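Local coordinates for alpha-l-arabinofuranosidase (Gibberella zeae, PDB 2W5O), which probably hydrolyses alpha-L-arabinofuranosidic linkages of arabinan-type substrates, using a six-bladed beta-propeller fold, at residues Phe11-Ile16 with Pro318-Tyr323; Val28-Pro33 with Ala322-Leu327; Gly43-Tyr48 with Met338-Gly343; Val154-Leu159 with Pro210-Val215. All blocks are in the same frame, centred on the assembly; numbering follows the deposited sequence. Where two conformers were deposited one is given.

Contact 1: Phe11-Ile16 with Pro318-Tyr323; sequences FSNVEI and PQPTAY. With AHR (alpha-L-arabinofuranose), chain B; EDO (1,2-ethanediol), chain G.
Ser12 and Asn13 pass Pro318 and Gln319 with their CA atoms 6.1 Å apart in both pairs, where the outermost strand of a propeller blade meets the loop leading to that blade's innermost strand. The fold is a six-bladed beta-propeller, and strand 11-17, from the N-terminus, completes a blade otherwise built from C-terminal strands, the Velcro closure of this architecture. A G1 beta bulge puts Asn13 and Val14 together opposite Ala356, and Asn13 has positive phi (53°). The one hydrogen bond across the contact runs from Asn13 ND2 to Pro318 O, 3.2 Å long and fairly straight at 157°. The oxygen lies nearly in the plane of the Asn13 amide, but the donor reaches it from above the carbonyl plane of Pro318. The side chain is placed for this by chi1 of -52°, which turns CG anti to the carbonyl carbon and beside the backbone N. Alongside, Ser12 OG rests on the rim of the proline ring, 3.4 Å from Pro318 CG. Gln319 is bent at chi2, bringing OE1 to 3.7 Å from Asn13 ND2; its amide is held by Ser357 and Ser355 on strand 354-360, and Ser357 OG also bonds Asn13 N. The far end of the same loop reaches the central pocket, where Tyr323 OH lies 3.1 Å from O4 of the bound arabinofuranose. At the surface end, the Asn13 side chain runs by Pro320 the other way, with Asn13 ND2 3.5 Å from Pro320 CD.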
# COMPACT_ATOMS: atom_id res chain seq x y z
N PHE A 11 6.48 16.33 13.39
CA PHE A 11 5.98 15.73 14.64
C PHE A 11 6.26 14.25 14.65
O PHE A 11 6.36 13.61 13.60
CB PHE A 11 4.47 15.99 14.86
CG PHE A 11 3.59 15.47 13.77
CD1 PHE A 11 3.30 14.13 13.69
CD2 PHE A 11 3.01 16.35 12.85
CE1 PHE A 11 2.46 13.64 12.72
CE2 PHE A 11 2.17 15.87 11.86
CZ PHE A 11 1.88 14.50 11.80
N SER A 12 6.42 13.70 15.84
CA SER A 12 6.71 12.29 15.97
C SER A 12 5.64 11.57 16.76
O SER A 12 5.12 12.09 17.74
CB SER A 12 8.05 12.10 16.64
OG SER A 12 9.01 12.86 15.94
N ASN A 13 5.28 10.38 16.28
CA ASN A 13 4.44 9.44 17.00
C ASN A 13 3.14 10.03 17.48
O ASN A 13 2.76 9.83 18.62
CB ASN A 13 5.20 8.89 18.18
CG ASN A 13 6.54 8.35 17.78
OD1 ASN A 13 7.59 8.91 18.14
ND2 ASN A 13 6.53 7.27 16.99
N VAL A 14 2.46 10.75 16.61
CA VAL A 14 1.17 11.26 16.96
C VAL A 14 0.15 10.17 16.75
O VAL A 14 0.03 9.64 15.65
CB VAL A 14 0.77 12.46 16.11
CG1 VAL A 14 -0.73 12.65 16.19
CG2 VAL A 14 1.53 13.71 16.60
N GLU A 15 -0.62 9.87 17.80
CA GLU A 15 -1.59 8.78 17.71
C GLU A 15 -2.83 9.15 16.90
O GLU A 15 -3.40 10.21 17.09
CB GLU A 15 -2.02 8.36 19.10
CG GLU A 15 -3.05 7.25 19.09
CD GLU A 15 -3.27 6.68 20.46
OE1 GLU A 15 -4.27 7.09 21.10
OE2 GLU A 15 -2.42 5.85 20.88
N ILE A 16 -3.23 8.28 15.98
CA ILE A 16 -4.43 8.51 15.18
C ILE A 16 -5.65 7.70 15.73
O ILE A 16 -6.79 8.22 15.76
CB ILE A 16 -4.13 8.16 13.69
CG1 ILE A 16 -3.03 9.11 13.19
CG2 ILE A 16 -5.36 8.29 12.83
CD1 ILE A 16 -2.75 8.98 11.72
N PRO A 318 11.80 8.51 13.62
CA PRO A 318 11.22 8.25 14.94
C PRO A 318 9.97 7.35 14.87
O PRO A 318 9.50 6.89 15.88
CB PRO A 318 10.83 9.65 15.45
CG PRO A 318 10.55 10.40 14.20
CD PRO A 318 11.62 9.91 13.21
N GLN A 319 9.44 7.10 13.68
CA GLN A 319 8.27 6.21 13.56
C GLN A 319 8.70 4.73 13.65
O GLN A 319 9.67 4.30 13.03
CB GLN A 319 7.51 6.53 12.25
CG GLN A 319 6.17 5.80 12.03
CD GLN A 319 5.07 6.26 12.99
OE1 GLN A 319 5.13 7.35 13.56
NE2 GLN A 319 4.07 5.41 13.19
N PRO A 320 7.97 3.95 14.46
CA PRO A 320 8.37 2.56 14.71
C PRO A 320 8.08 1.61 13.54
O PRO A 320 7.26 1.91 12.66
CB PRO A 320 7.50 2.16 15.92
CG PRO A 320 6.36 3.09 15.92
CD PRO A 320 6.69 4.32 15.07
N THR A 321 8.75 0.47 13.56
CA THR A 321 8.50 -0.62 12.59
C THR A 321 7.03 -1.05 12.62
O THR A 321 6.41 -1.15 13.70
CB THR A 321 9.37 -1.82 12.92
OG1 THR A 321 10.74 -1.41 12.84
CG2 THR A 321 9.11 -2.98 11.96
N ALA A 322 6.47 -1.29 11.44
CA ALA A 322 5.10 -1.78 11.33
C ALA A 322 4.88 -2.48 10.01
O ALA A 322 5.49 -2.13 8.99
CB ALA A 322 4.12 -0.63 11.44
N TYR A 323 3.95 -3.43 10.01
CA TYR A 323 3.52 -4.14 8.77
C TYR A 323 2.96 -3.17 7.74
O TYR A 323 2.05 -2.36 8.03
CB TYR A 323 2.44 -5.18 9.10
CG TYR A 323 2.05 -6.04 7.93
CD1 TYR A 323 2.97 -6.92 7.38
CD2 TYR A 323 0.76 -6.00 7.40
CE1 TYR A 323 2.65 -7.75 6.32
CE2 TYR A 323 0.41 -6.85 6.33
CZ TYR A 323 1.36 -7.71 5.80
OH TYR A 323 1.04 -8.55 4.75
O5 AHR B . -1.81 -12.21 4.09
C5 AHR B . -1.68 -11.79 2.74
C4 AHR B . -0.24 -12.06 2.40
O4 AHR B . 0.52 -10.96 2.91
C3 AHR B . -0.06 -12.04 0.89
O3 AHR B . -0.22 -13.35 0.38
C2 AHR B . 1.36 -11.47 0.73
O2 AHR B . 1.36 -10.74 -0.51
C1 AHR B . 1.59 -10.61 2.01
O1 AHR B . 2.81 -10.62 2.80
C1 EDO G . -10.34 8.16 15.32
O1 EDO G . -11.60 7.59 15.76
C2 EDO G . -10.06 9.41 16.14
O2 EDO G . -9.23 10.28 15.32

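Contact 2: Val28-Pro33 with Ala322-Leu327; sequences VLYARP and AYTRSL. With AHR (alpha-L-arabinofuranose), chain B.
Thr324 takes the guanidinium of Arg32 end-on, between the innermost strand of one propeller blade (28-33) and the turn leading into the innermost strand of the next (326-330), the touching parts running almost parallel. Arg32 NH2 gives the straighter bond to Thr324 OG1, 2.9 Å at 160°, while NH1 is shared among Thr324 OG1, Thr324 O and Ala31 O. Thr324 OG1 sits at the guanidinium edge in its plane, and Thr324 O receives NH1 in the carbonyl plane at 3.0 Å. The threonine's other branch, CG2, lies over one face of the Tyr30 ring in a CH-pi contact 3.8 Å from its centroid. Tyr30 CE2 stands over one face of the guanidinium, toward its rim, 3.2 Å above the plane. Beyond this shell, Leu29 packs CD2 on Tyr323 CD2; two waters accept from Tyr30 N and Ala31 N near Tyr323 O, with other acceptors in reach. Gln89 holds Arg32 NE, and a type II turn from Ala322 to Arg325 presents Thr324, whose N is bonded by Ser275 OG. At the far end Ser326 OG, placed by chi1 of 59° between N and the carbonyl carbon, lies 2.9 Å from Ala31 O, with Met340 O a second possible acceptor.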
# COMPACT_ATOMS: atom_id res chain seq x y z
N VAL A 28 -5.98 -3.46 14.85
CA VAL A 28 -5.77 -2.66 13.65
C VAL A 28 -4.52 -3.13 12.92
O VAL A 28 -3.68 -3.82 13.48
CB VAL A 28 -5.63 -1.14 13.95
CG1 VAL A 28 -6.82 -0.63 14.71
CG2 VAL A 28 -4.36 -0.88 14.69
N LEU A 29 -4.42 -2.72 11.65
CA LEU A 29 -3.31 -3.08 10.77
C LEU A 29 -3.49 -2.34 9.44
O LEU A 29 -4.60 -1.91 9.12
CB LEU A 29 -3.27 -4.60 10.50
CG LEU A 29 -1.99 -5.27 9.97
CD1 LEU A 29 -0.86 -5.44 11.01
CD2 LEU A 29 -2.30 -6.60 9.33
N TYR A 30 -2.38 -2.24 8.67
CA TYR A 30 -2.43 -1.83 7.27
C TYR A 30 -2.95 -0.38 7.16
O TYR A 30 -4.04 -0.14 6.65
CB TYR A 30 -3.32 -2.82 6.46
CG TYR A 30 -2.95 -3.04 5.00
CD1 TYR A 30 -2.50 -4.28 4.56
CD2 TYR A 30 -3.09 -2.03 4.07
CE1 TYR A 30 -2.21 -4.50 3.25
CE2 TYR A 30 -2.77 -2.24 2.73
CZ TYR A 30 -2.35 -3.50 2.34
OH TYR A 30 -2.01 -3.75 1.04
N ALA A 31 -2.17 0.56 7.66
CA ALA A 31 -2.54 1.96 7.62
C ALA A 31 -2.24 2.55 6.24
O ALA A 31 -1.25 2.18 5.57
CB ALA A 31 -1.83 2.73 8.69
N ARG A 32 -3.09 3.47 5.82
CA ARG A 32 -2.91 4.14 4.53
C ARG A 32 -3.32 5.58 4.63
O ARG A 32 -4.38 5.88 5.18
CB ARG A 32 -3.70 3.42 3.44
CG ARG A 32 -3.16 2.04 3.10
CD ARG A 32 -1.90 2.25 2.25
NE ARG A 32 -1.36 1.02 1.70
CZ ARG A 32 -0.48 0.22 2.31
NH1 ARG A 32 -0.05 0.47 3.55
NH2 ARG A 32 -0.03 -0.85 1.67
N PRO A 33 -2.49 6.47 4.09
CA PRO A 33 -2.78 7.88 4.09
C PRO A 33 -3.13 8.40 2.70
O PRO A 33 -2.81 7.77 1.69
CB PRO A 33 -1.44 8.48 4.46
CG PRO A 33 -0.49 7.64 3.66
CD PRO A 33 -1.08 6.20 3.74
N ALA A 322 6.47 -1.29 11.44
CA ALA A 322 5.10 -1.78 11.33
C ALA A 322 4.88 -2.48 10.01
O ALA A 322 5.49 -2.13 8.99
CB ALA A 322 4.12 -0.63 11.44
N TYR A 323 3.95 -3.43 10.01
CA TYR A 323 3.52 -4.14 8.77
C TYR A 323 2.96 -3.17 7.74
O TYR A 323 2.05 -2.36 8.03
CB TYR A 323 2.44 -5.18 9.10
CG TYR A 323 2.05 -6.04 7.93
CD1 TYR A 323 2.97 -6.92 7.38
CD2 TYR A 323 0.76 -6.00 7.40
CE1 TYR A 323 2.65 -7.75 6.32
CE2 TYR A 323 0.41 -6.85 6.33
CZ TYR A 323 1.36 -7.71 5.80
OH TYR A 323 1.04 -8.55 4.75
N THR A 324 3.56 -3.22 6.55
CA THR A 324 3.18 -2.33 5.44
C THR A 324 3.11 -0.84 5.81
O THR A 324 2.23 -0.13 5.34
CB THR A 324 1.90 -2.82 4.70
OG1 THR A 324 1.81 -2.15 3.45
CG2 THR A 324 0.57 -2.63 5.53
N ARG A 325 4.06 -0.40 6.63
CA ARG A 325 4.12 1.00 7.08
C ARG A 325 4.12 1.82 5.80
O ARG A 325 4.87 1.50 4.88
CB ARG A 325 5.39 1.26 7.87
CG ARG A 325 5.41 2.57 8.67
CD ARG A 325 6.72 2.71 9.45
NE ARG A 325 7.88 2.63 8.56
CZ ARG A 325 9.12 2.96 8.90
NH1 ARG A 325 9.40 3.36 10.15
NH2 ARG A 325 10.11 2.86 8.01
N SER A 326 3.31 2.87 5.76
CA SER A 326 3.05 3.59 4.50
C SER A 326 3.65 5.00 4.51
O SER A 326 4.03 5.51 5.58
CB SER A 326 1.55 3.59 4.19
OG SER A 326 0.82 4.19 5.22
N LEU A 327 3.72 5.62 3.34
CA LEU A 327 4.47 6.85 3.17
C LEU A 327 3.64 7.87 2.40
O LEU A 327 2.88 7.52 1.51
CB LEU A 327 5.74 6.56 2.37
CG LEU A 327 6.78 5.68 3.07
CD1 LEU A 327 7.95 5.35 2.08
CD2 LEU A 327 7.31 6.32 4.40
O5 AHR B . -1.81 -12.21 4.09
C5 AHR B . -1.68 -11.79 2.74
C4 AHR B . -0.24 -12.06 2.40
O4 AHR B . 0.52 -10.96 2.91
C3 AHR B . -0.06 -12.04 0.89
O3 AHR B . -0.22 -13.35 0.38
C2 AHR B . 1.36 -11.47 0.73
O2 AHR B . 1.36 -10.74 -0.51
C1 AHR B . 1.59 -10.61 2.01
O1 AHR B . 2.81 -10.62 2.80
O HOH W 1 0.28 -2.04 10.29
O HOH W 2 0.67 0.30 7.97

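Contact 3: Gly43-Tyr48 with Met338-Gly343; sequences GTWENY and MIMGAG. With AHR (alpha-L-arabinofuranose), chain C.
Met340, a selenomethionine, points its methyl end-first at the backbone of Gly43 and Thr44, and the indole of Trp45 lies beside that tip. The chain is stretched out, chi1 -174° and the later torsions near 180°, carrying CE well away from its own strand. There CE lies 4.1 Å from Gly43 CA and 3.9 Å from Thr44 O, and it meets the Trp45 ring obliquely, nearest to CE3. Gly43, having no side chain, meets the methyl with its CA alone. Two residues further along each segment, Trp45 CB faces Ala342 CB at 4.5 Å, a loose apolar touch; no hydrogen bond crosses this contact. The indole is held at its other end by its own strand, where Trp45 NE1 donates to Asn47 OD1 (2.9 Å), and Phe17 meets it ring to ring. The next residue, Glu46, turns toward the central pocket: its OE2 accepts a 2.7 Å bond from O5 of the arabinofuranose joined through its C1 to O5 of the other bound sugar, and Tyr48 OH bonds Glu46 OE1 from above the carboxylate plane. Strands 43-47 and 338-341 are each second from the inside in neighbouring propeller blades; their axes approach to 9.4 Å at 24°. Met340 also touches Ile16 on strand 11-17 and Ala31 on strand 28-35, so it packs between strands of both blades.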
# COMPACT_ATOMS: atom_id res chain seq x y z
N GLY A 43 -7.09 9.19 6.09
CA GLY A 43 -6.39 8.00 6.60
C GLY A 43 -7.42 6.89 6.83
O GLY A 43 -8.59 7.18 7.13
N THR A 44 -6.99 5.63 6.65
CA THR A 44 -7.78 4.44 6.93
C THR A 44 -6.85 3.28 7.34
O THR A 44 -5.62 3.40 7.25
CB THR A 44 -8.68 4.03 5.74
OG1 THR A 44 -9.65 3.06 6.18
CG2 THR A 44 -7.85 3.48 4.51
N TRP A 45 -7.46 2.17 7.77
CA TRP A 45 -6.74 0.97 8.18
C TRP A 45 -7.71 -0.22 8.24
O TRP A 45 -8.95 -0.04 8.18
CB TRP A 45 -6.09 1.17 9.53
CG TRP A 45 -7.09 1.60 10.61
CD1 TRP A 45 -7.82 0.78 11.46
CD2 TRP A 45 -7.46 2.95 10.93
NE1 TRP A 45 -8.63 1.56 12.29
CE2 TRP A 45 -8.43 2.88 11.97
CE3 TRP A 45 -7.07 4.21 10.43
CZ2 TRP A 45 -9.01 4.04 12.54
CZ3 TRP A 45 -7.65 5.36 11.00
CH2 TRP A 45 -8.61 5.25 12.03
N GLU A 46 -7.15 -1.43 8.33
CA GLU A 46 -7.96 -2.62 8.61
C GLU A 46 -8.49 -2.51 10.05
O GLU A 46 -7.71 -2.34 10.99
CB GLU A 46 -7.11 -3.86 8.44
CG GLU A 46 -6.67 -4.11 7.01
CD GLU A 46 -5.77 -5.34 6.89
OE1 GLU A 46 -5.43 -5.94 7.96
OE2 GLU A 46 -5.38 -5.70 5.74
N ASN A 47 -9.81 -2.58 10.22
CA ASN A 47 -10.46 -2.29 11.49
C ASN A 47 -11.19 -3.55 12.03
O ASN A 47 -12.31 -3.87 11.61
CB ASN A 47 -11.42 -1.08 11.31
CG ASN A 47 -11.79 -0.43 12.63
OD1 ASN A 47 -10.94 0.13 13.31
ND2 ASN A 47 -13.05 -0.54 13.02
N TYR A 48 -10.53 -4.27 12.93
CA TYR A 48 -10.91 -5.62 13.32
C TYR A 48 -11.95 -5.62 14.45
O TYR A 48 -11.70 -6.19 15.51
CB TYR A 48 -9.69 -6.41 13.78
CG TYR A 48 -8.71 -6.79 12.68
CD1 TYR A 48 -8.74 -8.07 12.12
CD2 TYR A 48 -7.80 -5.85 12.17
CE1 TYR A 48 -7.87 -8.41 11.09
CE2 TYR A 48 -6.91 -6.19 11.13
CZ TYR A 48 -6.96 -7.47 10.60
OH TYR A 48 -6.10 -7.83 9.59
N MSE A 338 5.39 11.99 5.52
CA MSE A 338 4.61 11.31 6.56
C MSE A 338 4.89 9.81 6.48
O MSE A 338 4.88 9.21 5.37
CB MSE A 338 3.11 11.60 6.42
CG MSE A 338 2.22 10.77 7.37
SE MSE A 338 0.37 11.35 7.22
CE MSE A 338 0.54 12.83 8.46
N ILE A 339 5.17 9.23 7.65
CA ILE A 339 5.32 7.78 7.83
C ILE A 339 4.20 7.30 8.77
O ILE A 339 4.14 7.71 9.93
CB ILE A 339 6.70 7.49 8.40
CG1 ILE A 339 7.74 8.30 7.60
CG2 ILE A 339 7.05 5.99 8.40
CD1 ILE A 339 9.13 8.35 8.27
N MSE A 340 3.30 6.45 8.26
CA MSE A 340 2.10 6.04 8.99
C MSE A 340 2.05 4.52 9.12
O MSE A 340 2.26 3.77 8.15
CB MSE A 340 0.85 6.55 8.25
CG MSE A 340 -0.50 6.31 8.97
SE MSE A 340 -1.99 6.57 7.73
CE MSE A 340 -3.53 6.22 8.86
N GLY A 341 1.72 4.05 10.33
CA GLY A 341 1.65 2.59 10.56
C GLY A 341 0.48 2.22 11.47
O GLY A 341 -0.08 3.08 12.15
N ALA A 342 0.13 0.93 11.50
CA ALA A 342 -0.91 0.45 12.39
C ALA A 342 -0.43 -0.82 13.06
O ALA A 342 -1.20 -1.76 13.23
CB ALA A 342 -2.25 0.24 11.63
N GLY A 343 0.86 -0.87 13.40
CA GLY A 343 1.39 -1.96 14.21
C GLY A 343 1.76 -3.21 13.43
O GLY A 343 1.95 -3.15 12.20
O5 AHR C . -3.63 -7.69 5.49
C5 AHR C . -3.93 -8.68 6.47
C4 AHR C . -3.05 -9.91 6.23
O4 AHR C . -3.25 -10.44 4.92
C3 AHR C . -3.42 -11.10 7.11
O3 AHR C . -2.86 -10.96 8.41
C2 AHR C . -2.83 -12.30 6.36
O2 AHR C . -3.46 -13.57 6.63
C1 AHR C . -2.96 -11.85 4.90

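Contact 4: Val154-Leu159 with Pro210-Val215; sequences VWEPFL and PGMPTV. With AHR (alpha-L-arabinofuranose), chain B.
Phe158 lies flat over the backbone of Thr214 at the tightly packed end of this contact, while Glu156 and Met212 face one arabinofuranose of the linked pair at the other. The two strands run in the same direction, 8° apart with axes 6.9 Å from each other, as innermost strands of adjacent propeller blades, and no direct hydrogen bond joins them. Thr214 CA stands 3.9 Å from the centroid of the Phe158 ring, 8° off its normal, a CH-pi contact. With CG opposite the backbone N (chi1 -177°), the ring reaches across the gap at about a right angle to Thr214; Val215 N lies over a face, 3.5 Å from Phe158 CE2, and Thr214 CG2 is nearest to CD1. Pro213 O presses close to Phe158 CB at 3.2 Å. Midway the fit loosens, and water 3 bridges the gap by donating to both Glu156 O and Pro213 O. At the pocket end Glu156 and Met212 cross obliquely, Met212 CG lying beside Glu156 OE1. Glu156 OE1 accepts a bond of 2.8 Å from O2 of the sugar and is also hydrogen-bonded to Ser171 OG, while Glu156 OE2 stands 3.1 Å from the sugar C1. Selenomethionine Met212 places SE 3.2 Å from O1, and Trp155 spreads one face under the sugar C5. Glu228 and Gln181 also bond the sugar. Behind the contact, strand 154-162 pairs with strand 165-172 and strand 209-217 with strand 223-230, each starting its own four-stranded blade around the central pocket.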
# COMPACT_ATOMS: atom_id res chain seq x y z
N VAL A 154 -7.10 -13.40 -3.72
CA VAL A 154 -6.50 -12.17 -4.22
C VAL A 154 -6.32 -11.19 -3.04
O VAL A 154 -7.08 -11.24 -2.04
CB VAL A 154 -7.32 -11.51 -5.40
CG1 VAL A 154 -7.34 -12.43 -6.63
CG2 VAL A 154 -8.78 -11.10 -4.94
N TRP A 155 -5.33 -10.30 -3.14
CA TRP A 155 -5.04 -9.35 -2.07
C TRP A 155 -4.45 -7.99 -2.51
O TRP A 155 -3.86 -7.87 -3.59
CB TRP A 155 -3.96 -9.91 -1.14
CG TRP A 155 -3.83 -11.42 -0.86
CD1 TRP A 155 -3.14 -12.34 -1.59
CD2 TRP A 155 -4.33 -12.11 0.28
NE1 TRP A 155 -3.20 -13.58 -0.97
CE2 TRP A 155 -3.90 -13.44 0.20
CE3 TRP A 155 -5.10 -11.73 1.37
CZ2 TRP A 155 -4.22 -14.39 1.14
CZ3 TRP A 155 -5.42 -12.69 2.31
CH2 TRP A 155 -4.97 -13.99 2.20
N GLU A 156 -4.52 -6.99 -1.63
CA GLU A 156 -3.57 -5.88 -1.67
C GLU A 156 -3.64 -4.95 -2.89
O GLU A 156 -2.64 -4.75 -3.58
CB GLU A 156 -2.15 -6.47 -1.48
CG GLU A 156 -1.97 -7.08 -0.08
CD GLU A 156 -0.96 -8.23 -0.02
OE1 GLU A 156 -0.43 -8.65 -1.08
OE2 GLU A 156 -0.72 -8.72 1.10
N PRO A 157 -4.81 -4.31 -3.12
CA PRO A 157 -4.90 -3.39 -4.27
C PRO A 157 -4.06 -2.14 -4.16
O PRO A 157 -3.85 -1.61 -3.08
CB PRO A 157 -6.38 -2.97 -4.29
CG PRO A 157 -6.85 -3.18 -2.87
CD PRO A 157 -6.04 -4.33 -2.31
N PHE A 158 -3.54 -1.70 -5.28
CA PHE A 158 -2.80 -0.44 -5.32
C PHE A 158 -3.16 0.24 -6.64
O PHE A 158 -3.07 -0.39 -7.71
CB PHE A 158 -1.28 -0.66 -5.23
CG PHE A 158 -0.51 0.66 -5.20
CD1 PHE A 158 -0.28 1.30 -3.99
CD2 PHE A 158 -0.11 1.29 -6.39
CE1 PHE A 158 0.41 2.55 -3.95
CE2 PHE A 158 0.55 2.52 -6.36
CZ PHE A 158 0.81 3.16 -5.14
N LEU A 159 -3.56 1.51 -6.57
CA LEU A 159 -4.10 2.24 -7.73
C LEU A 159 -3.16 3.32 -8.24
O LEU A 159 -2.50 4.01 -7.45
CB LEU A 159 -5.44 2.89 -7.37
CG LEU A 159 -6.63 1.99 -7.08
CD1 LEU A 159 -7.65 2.73 -6.21
CD2 LEU A 159 -7.27 1.49 -8.38
N PRO A 210 6.13 -13.43 -4.75
CA PRO A 210 6.15 -12.01 -4.89
C PRO A 210 4.77 -11.49 -4.47
O PRO A 210 3.74 -12.11 -4.75
CB PRO A 210 6.33 -11.79 -6.40
CG PRO A 210 5.77 -13.02 -7.03
CD PRO A 210 6.10 -14.13 -6.04
N GLY A 211 4.79 -10.36 -3.76
CA GLY A 211 3.59 -9.72 -3.21
C GLY A 211 3.76 -8.25 -2.91
O GLY A 211 4.87 -7.72 -2.79
N MSE A 212 2.60 -7.60 -2.75
CA MSE A 212 2.49 -6.28 -2.12
C MSE A 212 3.04 -5.17 -3.00
O MSE A 212 4.03 -4.54 -2.67
CB MSE A 212 3.11 -6.30 -0.72
CG MSE A 212 2.59 -7.50 0.09
SE MSE A 212 2.87 -7.48 2.02
CE MSE A 212 1.59 -6.03 2.33
N PRO A 213 2.41 -4.97 -4.16
CA PRO A 213 2.89 -4.02 -5.15
C PRO A 213 2.57 -2.59 -4.80
O PRO A 213 1.43 -2.21 -4.49
CB PRO A 213 2.17 -4.44 -6.44
CG PRO A 213 0.88 -4.94 -5.97
CD PRO A 213 1.16 -5.61 -4.60
N THR A 214 3.60 -1.78 -4.84
CA THR A 214 3.34 -0.37 -4.91
C THR A 214 4.23 0.24 -5.96
O THR A 214 5.26 -0.34 -6.33
CB THR A 214 3.58 0.35 -3.58
OG1 THR A 214 4.97 0.18 -3.19
CG2 THR A 214 2.67 -0.19 -2.50
N VAL A 215 3.85 1.43 -6.42
CA VAL A 215 4.45 2.02 -7.62
C VAL A 215 4.62 3.53 -7.44
O VAL A 215 3.81 4.18 -6.78
CB VAL A 215 3.53 1.77 -8.83
CG1 VAL A 215 4.21 2.21 -10.13
CG2 VAL A 215 3.09 0.30 -8.90
O5 AHR B . -1.81 -12.21 4.09
C5 AHR B . -1.68 -11.79 2.74
C4 AHR B . -0.24 -12.06 2.40
O4 AHR B . 0.52 -10.96 2.91
C3 AHR B . -0.06 -12.04 0.89
O3 AHR B . -0.22 -13.35 0.38
C2 AHR B . 1.36 -11.47 0.73
O2 AHR B . 1.36 -10.74 -0.51
C1 AHR B . 1.59 -10.61 2.01
O1 AHR B . 2.81 -10.62 2.80
O HOH W 3 -0.26 -3.25 -2.67

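Contacts 1, 2 and 3 cluster where the first and last blades of the propeller meet, and contact 4 lies between two later blades. Centres of contacts 2 and 3 are about 4 Å apart, and contact 1 is about 10 Å from each. Contact 4 is about 13 Å from contact 2 and about 23 Å from contact 1. Its strands fall in the middle of the chain, whereas the other contacts join N-terminal to C-terminal residues and so close the ring of blades. Contacts 1 and 2 share Ala322 and Tyr323. Tyr323 and Met212 converge on one arabinofuranose of the linked pair, which ties the ring closure to the central pocket.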